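Local coordinates for cytochrome B5 (Hadesarchaea archaeon YNP_N21, PDB 6NZX), which binds heme in a cytochrome b5 fold and probably carries electrons, as other cytochrome b5 domains do, at residues R3-E8 / P20-Y25. Numbering follows the deposited sequence.
Sequences RVFTKE and PAYVAY
Phe-5 and Tyr-22 reach toward each other from strands 3-5 and 22-25, the two outermost strands of the four-stranded mixed sheet in this cytochrome b5 fold; strands 72-76 and 28-31 run between them, and no backbone hydrogen bond joins the two segments. The contact is an offset edge-to-face (T-shaped) aromatic pair: the edge of the Tyr-22 ring is directed at the face of Phe-5, with centroids 5.7 Å apart and planes at 84°. In both residues CG lies anti to the carbonyl carbon (chi1 -66° in Phe-5, -75° in Tyr-22), which sets CG beside the backbone N, and the two side chains cross at about a right angle. Both side chains touch Val-29 of strand 28-31, and Tyr-22 also touches Val-73 of strand 72-76. Tyr-22 is further packed against Leu-10 of helix 7-11 and stacks on the ring of Tyr-13, so Tyr-22 links the sheet to the helix and to the chain after it. The Tyr-22 side chain lies about 10 Å from the bound heme, and both residues are buried. Across the pair a single ring carbon of the tyrosine does the touching: Tyr-22 CE2 sits 3.7 Å from Phe-5 CZ and 3.9 Å from Phe-5 CE1.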
loop_
_atom_site.group_PDB
_atom_site.type_symbol
_atom_site.label_atom_id
_atom_site.label_comp_id
_atom_site.label_asym_id
_atom_site.label_seq_id
_atom_site.Cartn_x
_atom_site.Cartn_y
_atom_site.Cartn_z
ATOM N N ARG A 3 2.731 -8.215 11.657
ATOM C CA ARG A 3 2.594 -7.133 12.603
ATOM C C ARG A 3 1.195 -6.503 12.500
ATOM O O ARG A 3 0.426 -6.761 11.567
ATOM C CB ARG A 3 3.755 -6.152 12.400
ATOM C CG ARG A 3 5.043 -6.627 13.064
ATOM C CD ARG A 3 6.311 -5.858 12.727
ATOM N NE ARG A 3 6.218 -4.441 13.054
ATOM C CZ ARG A 3 6.226 -3.456 12.165
ATOM N NH1 ARG A 3 6.408 -3.721 10.881
ATOM N NH2 ARG A 3 6.054 -2.207 12.567
ATOM N N VAL A 4 0.874 -5.678 13.502
ATOM C CA VAL A 4 -0.333 -4.896 13.558
ATOM C C VAL A 4 0.076 -3.422 13.431
ATOM O O VAL A 4 0.868 -2.913 14.242
ATOM C CB VAL A 4 -1.147 -5.145 14.842
ATOM C CG1 VAL A 4 -2.418 -4.314 14.888
ATOM C CG2 VAL A 4 -1.475 -6.609 15.030
ATOM N N PHE A 5 -0.465 -2.775 12.390
ATOM C CA PHE A 5 -0.194 -1.407 12.035
ATOM C C PHE A 5 -1.421 -0.569 12.394
ATOM O O PHE A 5 -2.545 -0.936 12.131
ATOM C CB PHE A 5 0.118 -1.287 10.536
ATOM C CG PHE A 5 1.387 -1.967 10.072
ATOM C CD1 PHE A 5 2.604 -1.309 10.104
ATOM C CD2 PHE A 5 1.365 -3.267 9.582
ATOM C CE1 PHE A 5 3.764 -1.928 9.653
ATOM C CE2 PHE A 5 2.527 -3.893 9.159
ATOM C CZ PHE A 5 3.729 -3.229 9.208
ATOM N N THR A 6 -1.188 0.562 13.038
ATOM C CA THR A 6 -2.134 1.636 13.037
ATOM C C THR A 6 -1.958 2.382 11.706
ATOM O O THR A 6 -0.943 2.210 11.014
ATOM C CB THR A 6 -1.936 2.531 14.270
ATOM O OG1 THR A 6 -0.750 3.282 14.052
ATOM C CG2 THR A 6 -1.834 1.762 15.572
ATOM N N LYS A 7 -2.936 3.212 11.362
ATOM C CA LYS A 7 -2.893 4.020 10.166
ATOM C C LYS A 7 -1.802 5.083 10.297
ATOM O O LYS A 7 -1.221 5.493 9.300
ATOM C CB LYS A 7 -4.236 4.707 9.914
ATOM C CG LYS A 7 -5.297 3.821 9.297
ATOM C CD LYS A 7 -6.570 4.553 8.948
ATOM C CE LYS A 7 -7.497 3.700 8.110
ATOM N NZ LYS A 7 -8.887 4.191 8.152
ATOM N N GLU A 8 -1.559 5.549 11.525
ATOM C CA GLU A 8 -0.531 6.537 11.759
ATOM C C GLU A 8 0.818 5.910 11.391
ATOM O O GLU A 8 1.576 6.506 10.648
ATOM C CB GLU A 8 -0.594 7.052 13.197
ATOM C CG GLU A 8 -0.042 8.461 13.358
ATOM C CD GLU A 8 -0.625 9.219 14.540
ATOM O OE1 GLU A 8 -1.036 8.555 15.520
ATOM O OE2 GLU A 8 -0.683 10.470 14.475
ATOM N N PRO A 20 10.068 2.001 2.913
ATOM C CA PRO A 20 9.277 1.090 2.092
ATOM C C PRO A 20 7.919 1.709 1.749
ATOM O O PRO A 20 7.451 2.645 2.415
ATOM C CB PRO A 20 9.121 -0.189 2.937
ATOM C CG PRO A 20 10.125 -0.038 4.052
ATOM C CD PRO A 20 10.342 1.451 4.244
ATOM N N ALA A 21 7.318 1.187 0.682
ATOM C CA ALA A 21 5.993 1.570 0.241
ATOM C C ALA A 21 5.035 0.409 0.550
ATOM O O ALA A 21 5.170 -0.716 0.019
ATOM C CB ALA A 21 6.024 1.947 -1.228
ATOM N N TYR A 22 4.121 0.673 1.481
ATOM C CA TYR A 22 3.119 -0.295 1.938
ATOM C C TYR A 22 1.746 0.272 1.584
ATOM O O TYR A 22 1.554 1.477 1.620
ATOM C CB TYR A 22 3.127 -0.460 3.458
ATOM C CG TYR A 22 4.255 -1.242 4.080
ATOM C CD1 TYR A 22 5.309 -1.740 3.344
ATOM C CD2 TYR A 22 4.282 -1.421 5.454
ATOM C CE1 TYR A 22 6.340 -2.441 3.951
ATOM C CE2 TYR A 22 5.295 -2.134 6.077
ATOM C CZ TYR A 22 6.341 -2.623 5.319
ATOM O OH TYR A 22 7.343 -3.309 5.915
ATOM N N VAL A 23 0.798 -0.599 1.261
ATOM C CA VAL A 23 -0.566 -0.168 1.004
ATOM C C VAL A 23 -1.482 -1.124 1.752
ATOM O O VAL A 23 -1.195 -2.300 1.784
ATOM C CB VAL A 23 -0.899 -0.143 -0.501
ATOM C CG1 VAL A 23 -0.102 0.920 -1.226
ATOM C CG2 VAL A 23 -0.681 -1.505 -1.157
ATOM N N ALA A 24 -2.575 -0.609 2.326
ATOM C CA ALA A 24 -3.530 -1.486 3.003
ATOM C C ALA A 24 -4.742 -1.706 2.088
ATOM O O ALA A 24 -5.108 -0.845 1.266
ATOM C CB ALA A 24 -3.911 -0.946 4.356
ATOM N N TYR A 25 -5.299 -2.916 2.178
ATOM C CA TYR A 25 -6.503 -3.269 1.451
ATOM C C TYR A 25 -7.290 -4.287 2.276
ATOM O O TYR A 25 -6.781 -5.361 2.533
ATOM C CB TYR A 25 -6.195 -3.828 0.058
ATOM C CG TYR A 25 -7.450 -4.179 -0.703
ATOM C CD1 TYR A 25 -7.844 -5.492 -0.887
ATOM C CD2 TYR A 25 -8.301 -3.181 -1.145
ATOM C CE1 TYR A 25 -9.032 -5.805 -1.534
ATOM C CE2 TYR A 25 -9.498 -3.472 -1.777
ATOM C CZ TYR A 25 -9.863 -4.789 -1.976
ATOM O OH TYR A 25 -11.029 -5.076 -2.623
#